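Local coordinates for protein acetamidase (PDB 2II1) that binds calcium ions and probably hydrolyses carbon-nitrogen bonds in linear amides, as a member of the acetamidase/formamidase family, at residues A[40-45]-A[50-55]; A[137-142]-A[150-155]; A[167-172]-A[176-181]. One frame throughout, in Å; residues are numbered along the deposited sequence.

Interaction 1 of 3, residues A[40-45]-A[50-55]; sequences DQITNE and TSIDFN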
# COMPACT_ATOMS: atom_id res chain seq x y z
N ASP A 40 -12.42 -21.90 15.99
CA ASP A 40 -11.84 -22.18 17.31
C ASP A 40 -11.23 -23.62 17.44
O ASP A 40 -11.07 -24.17 18.55
CB ASP A 40 -12.89 -21.87 18.41
CG ASP A 40 -13.46 -20.43 18.32
OD1 ASP A 40 -12.76 -19.49 17.88
OD2 ASP A 40 -14.63 -20.23 18.72
N GLN A 41 -10.87 -24.19 16.28
CA GLN A 41 -10.38 -25.57 16.21
C GLN A 41 -8.94 -25.74 16.69
O GLN A 41 -8.58 -26.81 17.18
CB GLN A 41 -10.49 -26.11 14.79
CG GLN A 41 -11.93 -26.34 14.38
CD GLN A 41 -12.02 -26.94 13.01
OE1 GLN A 41 -11.82 -28.13 12.86
NE2 GLN A 41 -12.31 -26.12 12.01
N ILE A 42 -8.12 -24.70 16.52
CA ILE A 42 -6.74 -24.75 16.95
C ILE A 42 -6.61 -24.11 18.34
O ILE A 42 -6.80 -22.90 18.50
CB ILE A 42 -5.81 -24.05 15.93
CG1 ILE A 42 -6.17 -24.51 14.50
CG2 ILE A 42 -4.35 -24.35 16.25
CD1 ILE A 42 -5.15 -24.20 13.44
N THR A 43 -6.30 -24.94 19.34
CA THR A 43 -6.13 -24.50 20.73
C THR A 43 -4.73 -24.79 21.31
O THR A 43 -4.45 -24.45 22.46
CB THR A 43 -7.12 -25.26 21.60
OG1 THR A 43 -6.84 -26.66 21.47
CG2 THR A 43 -8.57 -24.99 21.16
N ASN A 44 -3.87 -25.40 20.50
CA ASN A 44 -2.59 -25.95 20.95
C ASN A 44 -1.55 -25.86 19.82
O ASN A 44 -1.88 -26.07 18.66
CB ASN A 44 -2.82 -27.39 21.45
CG ASN A 44 -1.75 -28.36 21.00
OD1 ASN A 44 -1.95 -29.10 20.04
ND2 ASN A 44 -0.61 -28.39 21.70
N GLU A 45 -0.29 -25.56 20.17
CA GLU A 45 0.76 -25.24 19.17
C GLU A 45 1.35 -26.46 18.40
O GLU A 45 2.09 -26.30 17.43
CB GLU A 45 1.88 -24.44 19.83
CG GLU A 45 1.50 -23.01 20.26
CD GLU A 45 2.71 -22.15 20.65
OE1 GLU A 45 3.75 -22.74 21.02
OE2 GLU A 45 2.65 -20.90 20.60
N THR A 50 -3.38 -28.57 8.81
CA THR A 50 -3.91 -29.67 8.03
C THR A 50 -4.59 -30.77 8.86
O THR A 50 -5.00 -31.78 8.29
CB THR A 50 -2.78 -30.30 7.17
OG1 THR A 50 -3.34 -31.29 6.30
CG2 THR A 50 -1.71 -30.95 8.05
N SER A 51 -4.72 -30.58 10.18
CA SER A 51 -5.43 -31.53 11.06
C SER A 51 -6.87 -31.11 11.42
O SER A 51 -7.59 -31.85 12.10
CB SER A 51 -4.61 -31.78 12.35
OG SER A 51 -4.75 -30.70 13.29
N ILE A 52 -7.29 -29.93 10.96
CA ILE A 52 -8.63 -29.42 11.28
C ILE A 52 -9.62 -29.63 10.14
O ILE A 52 -9.24 -30.00 9.02
CB ILE A 52 -8.60 -27.92 11.70
CG1 ILE A 52 -8.46 -27.01 10.48
CG2 ILE A 52 -7.49 -27.69 12.74
CD1 ILE A 52 -8.21 -25.58 10.80
N ASP A 53 -10.89 -29.41 10.46
CA ASP A 53 -12.00 -29.57 9.52
C ASP A 53 -12.14 -28.32 8.65
O ASP A 53 -12.60 -27.25 9.13
CB ASP A 53 -13.30 -29.85 10.27
CG ASP A 53 -14.50 -30.01 9.36
OD1 ASP A 53 -14.38 -29.76 8.14
OD2 ASP A 53 -15.59 -30.38 9.86
N PHE A 54 -11.75 -28.45 7.39
CA PHE A 54 -11.72 -27.30 6.48
C PHE A 54 -13.07 -26.82 5.95
O PHE A 54 -13.17 -25.69 5.47
CB PHE A 54 -10.72 -27.53 5.35
CG PHE A 54 -9.39 -26.91 5.62
CD1 PHE A 54 -9.17 -25.57 5.32
CD2 PHE A 54 -8.37 -27.65 6.21
CE1 PHE A 54 -7.94 -24.98 5.58
CE2 PHE A 54 -7.14 -27.08 6.47
CZ PHE A 54 -6.92 -25.74 6.16
N ASN A 55 -14.10 -27.65 6.05
CA ASN A 55 -15.47 -27.20 5.80
C ASN A 55 -16.02 -26.34 6.95
O ASN A 55 -17.22 -26.03 6.97
CB ASN A 55 -16.38 -28.40 5.57
CG ASN A 55 -16.29 -28.93 4.16
OD1 ASN A 55 -16.40 -28.18 3.19
ND2 ASN A 55 -16.11 -30.24 4.04
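The side-chain amide of Gln41 pairs with the backbone of Asp53 through two hydrogen bonds, one from each end of the amide. Asp53 N donates to Gln41 OE1 over 2.9 Å, tilted from the carbonyl plane of the acceptor, while Gln41 NE2 gives an almost straight bond of 3.1 Å to Asp53 O (N-H...O 177°). That carbonyl oxygen lies practically in the plane of the Gln41 amide, so the paired bonds fix the rotation of the flat group. NE2 also donates to Phe38 O, just before the segment. With CG set anti to its own carbonyl carbon (chi1 -70°) and the chain extended beyond it, the glutamine reaches across to a backbone that carries no strand pairing here. Both segments belong to the irregular connection between strands 28-34 and 60-67, and a side-chain amide, in place of backbone pairing, ties the two limbs together; the far limb goes on into an Asx turn, in which Asp53 OD1 accepts from Asn55 N. With an alanine here, Asp53 N and Asp53 O would probably lose these mates, and the two limbs would be likely to shift apart. Ile52 CB packs against the amide oxygen, 3.4 Å from Gln41 OE1. Apolar contacts follow: Ile52 CG2 sits 4.0 Å from Gln41 CB, and the same methyl meets Ile42 CG1 at 3.9 Å, the two isoleucine side chains running at about a right angle. Buried Ile42 also rests on Val89 and Thr91 of strand 87-92 and on Thr108 of strand 107-114, while Ile52 packs on Phe38.

Interaction 2 of 3, residues A[137-142]-A[150-155]; sequences TAPPGE and GPHGGN. With CA (calcium ion), chain E.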
# COMPACT_ATOMS: atom_id res chain seq x y z
N THR A 137 -22.44 -8.59 2.67
CA THR A 137 -23.86 -8.81 2.41
C THR A 137 -24.01 -9.93 1.36
O THR A 137 -23.01 -10.38 0.79
CB THR A 137 -24.54 -7.49 1.95
OG1 THR A 137 -23.91 -7.00 0.76
CG2 THR A 137 -24.45 -6.42 3.06
N ALA A 138 -25.24 -10.39 1.13
CA ALA A 138 -25.49 -11.47 0.19
C ALA A 138 -25.39 -10.99 -1.26
O ALA A 138 -26.01 -9.97 -1.62
CB ALA A 138 -26.89 -12.09 0.44
N PRO A 139 -24.66 -11.75 -2.11
CA PRO A 139 -24.59 -11.37 -3.53
C PRO A 139 -25.92 -11.68 -4.20
O PRO A 139 -26.65 -12.53 -3.70
CB PRO A 139 -23.45 -12.25 -4.09
CG PRO A 139 -22.92 -13.06 -2.94
CD PRO A 139 -23.91 -12.98 -1.82
N PRO A 140 -26.27 -10.97 -5.30
CA PRO A 140 -27.56 -11.25 -5.92
C PRO A 140 -27.59 -12.59 -6.64
O PRO A 140 -28.67 -13.20 -6.78
CB PRO A 140 -27.75 -10.08 -6.91
CG PRO A 140 -26.41 -9.58 -7.19
CD PRO A 140 -25.52 -9.92 -6.02
N GLY A 141 -26.42 -13.06 -7.09
CA GLY A 141 -26.35 -14.27 -7.91
C GLY A 141 -26.05 -15.51 -7.11
O GLY A 141 -26.67 -15.73 -6.07
N GLU A 142 -25.10 -16.32 -7.59
CA GLU A 142 -24.66 -17.53 -6.88
C GLU A 142 -23.93 -17.17 -5.56
O GLU A 142 -23.30 -16.12 -5.47
CB GLU A 142 -23.73 -18.39 -7.76
CG GLU A 142 -24.33 -18.86 -9.11
CD GLU A 142 -25.46 -19.88 -8.98
OE1 GLU A 142 -25.78 -20.31 -7.85
OE2 GLU A 142 -26.04 -20.28 -10.03
N GLY A 150 -15.50 -9.86 -2.74
CA GLY A 150 -16.19 -9.46 -3.96
C GLY A 150 -16.86 -8.10 -3.74
O GLY A 150 -16.59 -7.43 -2.73
N PRO A 151 -17.73 -7.67 -4.68
CA PRO A 151 -18.42 -6.40 -4.49
C PRO A 151 -19.27 -6.32 -3.19
O PRO A 151 -19.53 -5.23 -2.69
CB PRO A 151 -19.30 -6.28 -5.74
CG PRO A 151 -18.72 -7.24 -6.76
CD PRO A 151 -18.11 -8.35 -5.93
N HIS A 152 -19.71 -7.49 -2.71
CA HIS A 152 -20.54 -7.64 -1.50
C HIS A 152 -19.74 -7.54 -0.20
O HIS A 152 -20.31 -7.52 0.89
CB HIS A 152 -21.22 -9.03 -1.51
CG HIS A 152 -20.26 -10.18 -1.40
ND1 HIS A 152 -19.35 -10.47 -2.39
CD2 HIS A 152 -20.03 -11.08 -0.42
CE1 HIS A 152 -18.59 -11.49 -2.02
NE2 HIS A 152 -18.98 -11.88 -0.82
N GLY A 153 -18.41 -7.52 -0.32
CA GLY A 153 -17.49 -7.57 0.83
C GLY A 153 -16.89 -8.96 0.92
O GLY A 153 -16.24 -9.42 -0.02
N GLY A 154 -17.13 -9.64 2.04
CA GLY A 154 -16.53 -10.93 2.31
C GLY A 154 -15.12 -10.80 2.88
O GLY A 154 -14.86 -9.89 3.68
N ASN A 155 -14.21 -11.66 2.43
CA ASN A 155 -12.86 -11.79 2.99
C ASN A 155 -11.91 -10.67 2.52
O ASN A 155 -11.01 -10.88 1.69
CB ASN A 155 -12.32 -13.17 2.65
CG ASN A 155 -11.22 -13.60 3.56
OD1 ASN A 155 -10.92 -12.96 4.59
ND2 ASN A 155 -10.58 -14.69 3.19
CA CA E . -9.35 -13.38 6.27
O HOH W 1 -8.19 -14.76 4.78
O HOH W 2 -7.55 -13.99 7.83
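The imidazole of His152 has Pro139 over one face: Pro139 CG stands 4.2 Å above the ring plane, off-centre, near the margin of the ring. At the ring edge, close to its plane, lies the carbonyl oxygen of Thr137, 3.3 Å from His152 CD2 and 3.2 Å from His152 CB. This is a contact with carbon atoms, and neither Thr137 O nor the buried His152 ND1 has a hydrogen-bonding partner in the model. The ring turns back over its own backbone because CG stands between the backbone N and the carbonyl carbon (chi1 66°). Met14 and Ile144 touch both Pro139 and His152. One hydrogen bond joins the backbones, Thr137 N to His152 O at 3.0 Å. The hydroxyl of Thr137 is engaged by Pro170 O.

Past His152 the chain turns a corner at Gly154, and Asn155 OD1 binds a calcium ion at 2.3 Å, while its ND2 donates to a water that is itself a calcium ligand; Asp157 and Asp182 supply further ligands. The arrangement is that of a type I beta turn, Gly150 to Gly153, leading into a short strand antiparallel to strand 131-136 and ending at the calcium site.

Interaction 3 of 3, residues A[167-172]-A[176-181]; sequences VYLPVE and ALLALG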
# COMPACT_ATOMS: atom_id res chain seq x y z
N VAL A 167 -18.23 1.48 7.55
CA VAL A 167 -18.09 0.59 6.40
C VAL A 167 -19.34 0.76 5.56
O VAL A 167 -20.44 0.85 6.10
CB VAL A 167 -18.04 -0.89 6.84
CG1 VAL A 167 -17.77 -1.80 5.63
CG2 VAL A 167 -17.00 -1.09 7.88
N TYR A 168 -19.19 0.79 4.25
CA TYR A 168 -20.35 0.82 3.34
C TYR A 168 -20.39 -0.41 2.43
O TYR A 168 -19.46 -0.63 1.70
CB TYR A 168 -20.33 2.08 2.48
CG TYR A 168 -20.26 3.39 3.26
CD1 TYR A 168 -19.04 3.94 3.63
CD2 TYR A 168 -21.41 4.08 3.60
CE1 TYR A 168 -18.95 5.14 4.33
CE2 TYR A 168 -21.34 5.29 4.32
CZ TYR A 168 -20.10 5.80 4.67
OH TYR A 168 -20.01 6.98 5.36
N LEU A 169 -21.48 -1.20 2.51
CA LEU A 169 -21.70 -2.41 1.67
C LEU A 169 -22.99 -2.30 0.84
O LEU A 169 -23.90 -1.58 1.24
CB LEU A 169 -21.80 -3.66 2.54
CG LEU A 169 -20.55 -4.07 3.30
CD1 LEU A 169 -20.88 -5.24 4.22
CD2 LEU A 169 -19.41 -4.39 2.29
N PRO A 170 -23.07 -3.01 -0.31
CA PRO A 170 -24.27 -2.95 -1.13
C PRO A 170 -25.41 -3.75 -0.50
O PRO A 170 -25.18 -4.74 0.21
CB PRO A 170 -23.83 -3.58 -2.44
CG PRO A 170 -22.79 -4.56 -2.01
CD PRO A 170 -22.08 -3.94 -0.89
N VAL A 171 -26.63 -3.31 -0.74
CA VAL A 171 -27.81 -4.13 -0.53
C VAL A 171 -28.23 -4.61 -1.91
O VAL A 171 -28.69 -3.81 -2.73
CB VAL A 171 -28.96 -3.31 0.10
CG1 VAL A 171 -30.29 -4.14 0.17
CG2 VAL A 171 -28.56 -2.87 1.46
N GLU A 172 -28.05 -5.90 -2.17
CA GLU A 172 -28.38 -6.49 -3.46
C GLU A 172 -29.58 -7.45 -3.39
O GLU A 172 -30.13 -7.79 -4.41
CB GLU A 172 -27.17 -7.21 -4.03
CG GLU A 172 -25.96 -6.32 -4.29
CD GLU A 172 -26.22 -5.21 -5.31
OE1 GLU A 172 -27.23 -5.24 -6.03
OE2 GLU A 172 -25.39 -4.29 -5.41
N ALA A 176 -30.63 -7.06 2.89
CA ALA A 176 -29.12 -7.05 2.87
C ALA A 176 -28.48 -8.40 3.21
O ALA A 176 -27.72 -8.94 2.41
CB ALA A 176 -28.56 -5.96 3.77
N LEU A 177 -28.80 -8.90 4.41
CA LEU A 177 -28.26 -10.15 4.98
C LEU A 177 -26.77 -10.02 5.27
O LEU A 177 -25.93 -10.57 4.54
CB LEU A 177 -28.55 -11.37 4.12
CG LEU A 177 -30.03 -11.59 3.78
CD1 LEU A 177 -30.11 -12.74 2.83
CD2 LEU A 177 -30.87 -11.84 5.01
N LEU A 178 -26.50 -9.30 6.36
CA LEU A 178 -25.15 -8.96 6.82
C LEU A 178 -24.61 -10.07 7.73
O LEU A 178 -25.32 -10.59 8.55
CB LEU A 178 -25.17 -7.63 7.61
CG LEU A 178 -23.86 -7.05 8.15
CD1 LEU A 178 -22.82 -6.79 7.05
CD2 LEU A 178 -24.11 -5.75 8.94
N ALA A 179 -23.34 -10.41 7.55
CA ALA A 179 -22.67 -11.46 8.31
C ALA A 179 -21.24 -10.98 8.52
O ALA A 179 -20.71 -10.26 7.68
CB ALA A 179 -22.69 -12.80 7.52
N LEU A 180 -20.62 -11.32 9.64
CA LEU A 180 -19.25 -10.89 9.87
C LEU A 180 -18.51 -11.85 10.75
O LEU A 180 -19.11 -12.66 11.45
CB LEU A 180 -19.17 -9.45 10.40
CG LEU A 180 -19.53 -9.16 11.85
CD1 LEU A 180 -18.47 -9.70 12.83
CD2 LEU A 180 -19.72 -7.67 11.99
N GLY A 181 -17.20 -11.76 10.70
CA GLY A 181 -16.36 -12.75 11.32
C GLY A 181 -14.90 -12.41 11.17
O GLY A 181 -14.53 -11.29 10.79
O HOH W 3 -27.52 -7.84 -0.33
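Leu169 and Leu178 meet methyl to methyl, CD1 against CD1 at 3.8 Å, with their side chains running at about a right angle to each other. The Leu169 side chain sets out toward the facing strand, whereas Leu178 sets out along its flank and, with CG anti to the backbone N (chi1 -178°), its CD1 methyl then bends in. Ile135 of strand 131-136 touches both leucines, Leu178 also lies on Ile77 of strand 74-84, and Pro218 adds a further neighbour for Leu169.

The second close pair, which buries the larger share of the surface, lies near the connection between the segments. Val171 uses both of its branches on Ala176: CG2 lies 3.9 Å from Ala176 CB, and CG1 approaches the alanine backbone, 4.0 Å from Ala176 N. CG1 is directed there by its position anti to the Val171 backbone N (chi1 173°).

No direct hydrogen bond joins the segments, although they are consecutive along the chain and separated by only three residues. The connection therefore does not form a beta hairpin: strand 166-170 pairs within the large mixed sheet, beside 74-84 and 219-221, whereas strand 176-184 belongs to the second sheet, between 60-67 and 131-136. The two sheets face each other here through apolar side chains.

In contrast to these two apolar pairs, the looser side is polar and is spanned by water. One molecule accepts from Glu172 N at 2.7 Å and donates to Ala176 O at 3.0 Å, linking the backbones where no direct bond does. Beyond it the side chain of Glu172, partly exposed, leads away from the other segment to a salt bridge with Arg213.

Interactions 2 and 3 adjoin, their centres about 8 Å apart. Besides the threonine hydroxyl of interaction 2, which reaches into interaction 3, the main tie is a probable backbone hydrogen bond from Ala138 N to Ala176 O (3.1 Å), while Pro151 O packs against Pro170 CD. Interaction 1 stands apart, its centre about 26 Å from that of interaction 2 and 28 Å from that of interaction 3. The calcium sites lie between: Asn155 of interaction 2 binds one ion directly, and the side chain of Ile42 in interaction 1 is about 11 Å from a bound calcium. Strand 176-184, which carries one side of interaction 3, continues to the calcium ligands Asp182 and His184.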